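Side-chain contacts in XRE family transcriptional regulator (Pseudomonas putida, PDB 6F8H), which acts as the antitoxin GraA, a HigA-type partner of the toxin GraT that probably binds DNA through its helix-turn-helix domain: residues Phe31-Leu36 and Pro45-Ile50; Arg64-Ile67 and Thr72-Phe75. All blocks are in the same frame, centred on the assembly; numbering follows the deposited sequence.

In the fold
Both interactions lie within the helical helix-turn-helix domain and join helices that follow each other in the chain, but they share no helix. Both are partly buried. Interaction 1 packs helix 33-40 against helix 44-51 and is the more extensive: two of its four touching residues, Leu-36 and Val-47, are buried and none is exposed, with apolar branches inside and an asparagine at the margin. Interaction 2 links helix 59-69 to the start of helix 73-99 over a short turn; here one buried serine meets backbone and a proline ring, next to an exposed threonine. The centres of interactions 1 and 2 are about 16 Å apart. Each has a threonine or serine cap on one helix, and both border the second subunit.

Interaction 1. Residues Phe31-Leu36 and Pro45-Ile50; sequences FSAAAL and PTVNNI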
ATOM      1  N   PHE A  31      11.617  17.408 -16.241  1.00 36.14           N
ATOM      2  CA  PHE A  31      10.393  17.168 -17.004  1.00 35.10           C
ATOM      3  C   PHE A  31       9.210  17.987 -16.478  1.00 35.78           C
ATOM      4  O   PHE A  31       9.147  18.324 -15.285  1.00 32.36           O
ATOM      5  CB  PHE A  31      10.037  15.669 -17.015  1.00 34.00           C
ATOM      6  CG  PHE A  31       9.872  15.048 -15.637  1.00 33.40           C
ATOM      7  CD1 PHE A  31       8.761  15.339 -14.842  1.00 30.61           C
ATOM      8  CD2 PHE A  31      10.816  14.153 -15.151  1.00 35.55           C
ATOM      9  CE1 PHE A  31       8.608  14.762 -13.592  1.00 25.19           C
ATOM     10  CE2 PHE A  31      10.668  13.563 -13.909  1.00 33.90           C
ATOM     11  CZ  PHE A  31       9.562  13.870 -13.120  1.00 31.13           C
ATOM     12  N   SER A  32       8.280  18.310 -17.380  1.00 34.00           N
ATOM     13  CA  SER A  32       6.980  18.860 -16.995  1.00 32.43           C
ATOM     14  C   SER A  32       6.048  17.727 -16.561  1.00 30.69           C
ATOM     15  O   SER A  32       6.323  16.553 -16.821  1.00 27.87           O
ATOM     16  CB  SER A  32       6.332  19.639 -18.151  1.00 33.23           C
ATOM     17  OG  SER A  32       5.852  18.749 -19.147  1.00 30.62           O
ATOM     18  N   ALA A  33       4.933  18.079 -15.924  1.00 30.15           N
ATOM     19  CA  ALA A  33       3.948  17.081 -15.531  1.00 30.68           C
ATOM     20  C   ALA A  33       3.376  16.381 -16.753  1.00 26.26           C
ATOM     21  O   ALA A  33       3.164  15.160 -16.750  1.00 27.57           O
ATOM     22  CB  ALA A  33       2.830  17.726 -14.711  1.00 33.18           C
ATOM     23  N   ALA A  34       3.116  17.162 -17.798  1.00 29.04           N
ATOM     24  CA  ALA A  34       2.575  16.622 -19.041  1.00 32.47           C
ATOM     25  C   ALA A  34       3.571  15.694 -19.719  1.00 28.20           C
ATOM     26  O   ALA A  34       3.193  14.633 -20.241  1.00 30.69           O
ATOM     27  CB  ALA A  34       2.171  17.754 -19.990  1.00 34.83           C
ATOM     28  N   ALA A  35       4.843  16.083 -19.726  1.00 27.03           N
ATOM     29  CA  ALA A  35       5.864  15.203 -20.290  1.00 31.15           C
ATOM     30  C   ALA A  35       5.893  13.858 -19.551  1.00 27.75           C
ATOM     31  O   ALA A  35       5.915  12.784 -20.177  1.00 29.15           O
ATOM     32  CB  ALA A  35       7.224  15.869 -20.255  1.00 31.50           C
ATOM     33  N   LEU A  36       5.837  13.899 -18.223  1.00 28.02           N
ATOM     34  CA  LEU A  36       5.872  12.649 -17.453  1.00 27.44           C
ATOM     35  C   LEU A  36       4.650  11.796 -17.765  1.00 25.11           C
ATOM     36  O   LEU A  36       4.762  10.581 -17.996  1.00 21.93           O
ATOM     37  CB  LEU A  36       5.958  12.937 -15.949  1.00 26.97           C
ATOM     38  CG  LEU A  36       6.017  11.701 -15.071  1.00 26.91           C
ATOM     39  CD1 LEU A  36       7.216  10.784 -15.433  1.00 27.25           C
ATOM     40  CD2 LEU A  36       6.038  12.096 -13.609  1.00 27.49           C
ATOM     41  N   PRO A  45      -3.723  15.030 -15.285  1.00 32.80           N
ATOM     42  CA  PRO A  45      -4.248  15.300 -13.938  1.00 32.24           C
ATOM     43  C   PRO A  45      -3.831  14.282 -12.881  1.00 31.80           C
ATOM     44  O   PRO A  45      -3.620  14.671 -11.733  1.00 33.06           O
ATOM     45  CB  PRO A  45      -5.771  15.255 -14.146  1.00 32.63           C
ATOM     46  CG  PRO A  45      -5.940  15.795 -15.509  1.00 34.86           C
ATOM     47  CD  PRO A  45      -4.793  15.159 -16.295  1.00 33.49           C
ATOM     48  N   THR A  46      -3.717  13.015 -13.271  1.00 32.48           N
ATOM     49  CA  THR A  46      -3.232  11.974 -12.370  1.00 35.34           C
ATOM     50  C   THR A  46      -1.829  12.320 -11.851  1.00 30.85           C
ATOM     51  O   THR A  46      -1.585  12.307 -10.643  1.00 31.49           O
ATOM     52  CB  THR A  46      -3.184  10.597 -13.052  1.00 37.24           C
ATOM     53  OG1 THR A  46      -4.427  10.333 -13.722  1.00 42.12           O
ATOM     54  CG2 THR A  46      -2.941   9.526 -12.022  1.00 42.97           C
ATOM     55  N   VAL A  47      -0.923  12.650 -12.771  1.00 31.06           N
ATOM     56  CA  VAL A  47       0.433  13.065 -12.406  1.00 29.64           C
ATOM     57  C   VAL A  47       0.397  14.323 -11.552  1.00 32.73           C
ATOM     58  O   VAL A  47       1.094  14.403 -10.545  1.00 29.46           O
ATOM     59  CB  VAL A  47       1.315  13.323 -13.644  1.00 26.73           C
ATOM     60  CG1 VAL A  47       2.690  13.819 -13.218  1.00 27.77           C
ATOM     61  CG2 VAL A  47       1.453  12.068 -14.463  1.00 27.41           C
ATOM     62  N   ASN A  48      -0.440  15.288 -11.947  1.00 31.23           N
ATOM     63  CA  ASN A  48      -0.588  16.533 -11.189  1.00 34.98           C
ATOM     64  C   ASN A  48      -0.947  16.258  -9.739  1.00 33.07           C
ATOM     65  O   ASN A  48      -0.371  16.853  -8.842  1.00 35.74           O
ATOM     66  CB  ASN A  48      -1.651  17.449 -11.817  1.00 31.75           C
ATOM     67  CG  ASN A  48      -1.121  18.225 -13.006  1.00 36.15           C
ATOM     68  OD1 ASN A  48       0.089  18.413 -13.140  1.00 37.49           O
ATOM     69  ND2 ASN A  48      -2.025  18.696 -13.869  1.00 32.12           N
ATOM     70  N   ASN A  49      -1.907  15.362  -9.523  1.00 31.45           N
ATOM     71  CA  ASN A  49      -2.302  14.969  -8.166  1.00 31.49           C
ATOM     72  C   ASN A  49      -1.162  14.384  -7.329  1.00 32.20           C
ATOM     73  O   ASN A  49      -1.030  14.660  -6.131  1.00 32.63           O
ATOM     74  CB  ASN A  49      -3.423  13.945  -8.221  1.00 34.18           C
ATOM     75  CG  ASN A  49      -4.747  14.556  -8.579  1.00 39.53           C
ATOM     76  OD1 ASN A  49      -4.892  15.783  -8.620  1.00 42.11           O
ATOM     77  ND2 ASN A  49      -5.732  13.706  -8.835  1.00 37.15           N
ATOM     78  N   ILE A  50      -0.332  13.562  -7.954  1.00 31.62           N
ATOM     79  CA  ILE A  50       0.710  12.896  -7.186  1.00 31.89           C
ATOM     80  C   ILE A  50       1.817  13.908  -6.832  1.00 29.45           C
ATOM     81  O   ILE A  50       2.254  13.972  -5.681  1.00 30.88           O
ATOM     82  CB  ILE A  50       1.240  11.663  -7.942  1.00 30.70           C
ATOM     83  CG1 ILE A  50       0.128  10.596  -7.937  1.00 31.52           C
ATOM     84  CG2 ILE A  50       2.537  11.149  -7.288  1.00 30.21           C
ATOM     85  CD1 ILE A  50       0.290   9.440  -8.895  1.00 26.95           C
TER
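Val-47 meets Ala-33 and Leu-36 where the two helices of the helix-turn-helix motif pack together; helix 44-51 is probably the DNA-recognition helix, as in relatives of the XRE family. The apolar part centres on one methyl group. CG1 of Val-47 stands anti to the backbone N (chi1 177°), which carries it across to helix 33-40, where it lies 3.8 Å from Leu-36 CD2 as the two side chains cross obliquely. The same methyl is 4.2 Å from CB of Ala-33 and also touches that residue's carbonyl oxygen. Behind this contact Leu-36 continues inward onto Leu-21, Cys-68 and Leu-69, and Leu-103 of the second subunit packs on it as well.

The polar approach is at the more open side. The side chain of Asn-48 leaves its helix at an angle, and its amide presents OD1, with ND2 turned away, to Ala-33 CB at 3.2 Å, a close van der Waals touch. No hydrogen bond joins the two segments.

A side-chain hydrogen bond forms instead within 31-36, at the start of helix 33-40. Ser-32 occupies the N-cap, its OG accepting from Ala-35 N at 2.9 Å in a fairly straight bond, 162° at the hydrogen.

Interaction 2. Residues Arg64-Ile67 and Thr72-Phe75; sequences RLSI and TPEF
Ser-66 abuts the backbone between Thr-72 and Pro-73 at the tight connection between helix 59-69 and the long helix 73-99, in the helix-turn-helix domain. The backbones come close, with CA of Ser-66 5.0 Å from CA of Pro-73, and the serine CB packs directly on the backbone of the turn.

At Thr-72 the contact is made by the main chain: Ser-66 CB lies 3.5 Å from the carbonyl carbon C of Thr-72, while the CB of Thr-72 points away from helix 59-69.

Pro-73 follows, its ring beside the serine. Its N is equally close to Ser-66 CB, at 3.5 Å, so the serine sits against the Thr-72 to Pro-73 peptide bond. Pro-73 CD is 3.9 Å from Ser-66 CB, and Pro-73 CB is 4.0 Å from Ser-66 OG. The hydroxyl makes no bond to the proline; with chi1 at 70°, OG sits between the backbone N and the carbonyl carbon and is hydrogen-bonded to Leu-63 O one turn back in its own helix. Leu-85 of the second subunit packs on the proline too, placing the turn at the dimer interface.

Glu-74 points its CB away from helix 59-69, and its carboxylate makes a long, weak ion pair with Arg-86 of the second subunit.

Phe-75 sends its ring to Ile-20 and Phe-25 of helix 17-29, while its N closes the N-cap, donating to Thr-72 OG1 at 3.1 Å with an angle of 147° at the hydrogen.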
ATOM      1  N   ARG A  64       4.053   1.491 -13.949  1.00 24.41           N
ATOM      2  CA  ARG A  64       4.313   2.497 -14.976  1.00 23.04           C
ATOM      3  C   ARG A  64       5.536   3.338 -14.619  1.00 25.09           C
ATOM      4  O   ARG A  64       6.409   3.561 -15.461  1.00 23.40           O
ATOM      5  CB  ARG A  64       3.072   3.394 -15.181  1.00 23.91           C
ATOM      6  CG  ARG A  64       1.876   2.600 -15.748  1.00 22.20           C
ATOM      7  CD  ARG A  64       0.600   3.411 -15.960  1.00 28.27           C
ATOM      8  NE  ARG A  64      -0.425   2.581 -16.605  1.00 30.82           N
ATOM      9  CZ  ARG A  64      -0.515   2.392 -17.921  1.00 31.40           C
ATOM     10  NH1 ARG A  64       0.326   3.002 -18.742  1.00 29.69           N
ATOM     11  NH2 ARG A  64      -1.455   1.608 -18.419  1.00 37.16           N
ATOM     12  N   LEU A  65       5.616   3.783 -13.368  1.00 24.57           N
ATOM     13  CA  LEU A  65       6.755   4.616 -12.945  1.00 23.20           C
ATOM     14  C   LEU A  65       8.091   3.853 -13.027  1.00 26.87           C
ATOM     15  O   LEU A  65       9.119   4.403 -13.449  1.00 26.28           O
ATOM     16  CB  LEU A  65       6.524   5.130 -11.522  1.00 26.32           C
ATOM     17  CG  LEU A  65       5.519   6.291 -11.387  1.00 24.71           C
ATOM     18  CD1 LEU A  65       4.976   6.408  -9.962  1.00 23.28           C
ATOM     19  CD2 LEU A  65       6.214   7.565 -11.764  1.00 23.27           C
ATOM     20  N   SER A  66       8.064   2.588 -12.620  1.00 26.78           N
ATOM     21  CA  SER A  66       9.267   1.767 -12.618  1.00 27.10           C
ATOM     22  C   SER A  66       9.832   1.602 -14.034  1.00 28.91           C
ATOM     23  O   SER A  66      11.041   1.673 -14.243  1.00 29.45           O
ATOM     24  CB  SER A  66       8.972   0.399 -12.014  1.00 26.99           C
ATOM     25  OG  SER A  66       8.164  -0.372 -12.869  1.00 29.18           O
ATOM     26  N   ILE A  67       8.955   1.373 -15.009  1.00 27.26           N
ATOM     27  CA  ILE A  67       9.408   1.298 -16.390  1.00 27.51           C
ATOM     28  C   ILE A  67       9.898   2.653 -16.857  1.00 28.84           C
ATOM     29  O   ILE A  67      10.988   2.777 -17.406  1.00 28.47           O
ATOM     30  CB  ILE A  67       8.294   0.800 -17.341  1.00 25.11           C
ATOM     31  CG1 ILE A  67       7.935  -0.636 -16.993  1.00 28.17           C
ATOM     32  CG2 ILE A  67       8.774   0.845 -18.779  1.00 32.06           C
ATOM     33  CD1 ILE A  67       6.871  -1.206 -17.874  1.00 35.02           C
ATOM     34  N   THR A  72      12.399  -0.051  -9.337  1.00 28.91           N
ATOM     35  CA  THR A  72      11.496  -1.159  -9.097  1.00 27.56           C
ATOM     36  C   THR A  72      10.102  -0.575  -8.811  1.00 30.05           C
ATOM     37  O   THR A  72       9.988   0.594  -8.447  1.00 29.01           O
ATOM     38  CB  THR A  72      11.948  -2.022  -7.922  1.00 30.82           C
ATOM     39  OG1 THR A  72      11.769  -1.291  -6.704  1.00 27.99           O
ATOM     40  CG2 THR A  72      13.424  -2.435  -8.085  1.00 30.70           C
ATOM     41  N   PRO A  73       9.038  -1.379  -8.975  1.00 28.23           N
ATOM     42  CA  PRO A  73       7.747  -0.817  -8.594  1.00 28.42           C
ATOM     43  C   PRO A  73       7.547  -0.883  -7.069  1.00 31.74           C
ATOM     44  O   PRO A  73       6.773  -0.093  -6.537  1.00 26.65           O
ATOM     45  CB  PRO A  73       6.745  -1.691  -9.353  1.00 27.74           C
ATOM     46  CG  PRO A  73       7.428  -3.000  -9.492  1.00 32.79           C
ATOM     47  CD  PRO A  73       8.904  -2.698  -9.629  1.00 32.05           C
ATOM     48  N   GLU A  74       8.272  -1.768  -6.381  1.00 27.87           N
ATOM     49  CA  GLU A  74       8.213  -1.805  -4.920  1.00 28.39           C
ATOM     50  C   GLU A  74       8.686  -0.473  -4.316  1.00 26.05           C
ATOM     51  O   GLU A  74       8.135  -0.023  -3.314  1.00 28.76           O
ATOM     52  CB  GLU A  74       9.040  -2.971  -4.365  1.00 28.00           C
ATOM     53  CG  GLU A  74       8.353  -4.349  -4.492  1.00 36.31           C
ATOM     54  CD  GLU A  74       8.471  -4.958  -5.886  1.00 40.48           C
ATOM     55  OE1 GLU A  74       9.115  -4.343  -6.769  1.00 33.25           O
ATOM     56  OE2 GLU A  74       7.926  -6.065  -6.088  1.00 41.42           O
ATOM     57  N   PHE A  75       9.672   0.163  -4.950  1.00 26.35           N
ATOM     58  CA  PHE A  75      10.199   1.451  -4.468  1.00 27.87           C
ATOM     59  C   PHE A  75       9.060   2.435  -4.230  1.00 25.59           C
ATOM     60  O   PHE A  75       8.983   3.065  -3.173  1.00 22.63           O
ATOM     61  CB  PHE A  75      11.219   2.028  -5.465  1.00 27.58           C
ATOM     62  CG  PHE A  75      11.675   3.438  -5.149  1.00 27.43           C
ATOM     63  CD1 PHE A  75      12.561   3.682  -4.107  1.00 25.12           C
ATOM     64  CD2 PHE A  75      11.234   4.517  -5.914  1.00 27.14           C
ATOM     65  CE1 PHE A  75      12.989   4.976  -3.825  1.00 31.22           C
ATOM     66  CE2 PHE A  75      11.662   5.821  -5.635  1.00 29.33           C
ATOM     67  CZ  PHE A  75      12.538   6.046  -4.584  1.00 29.46           C
TER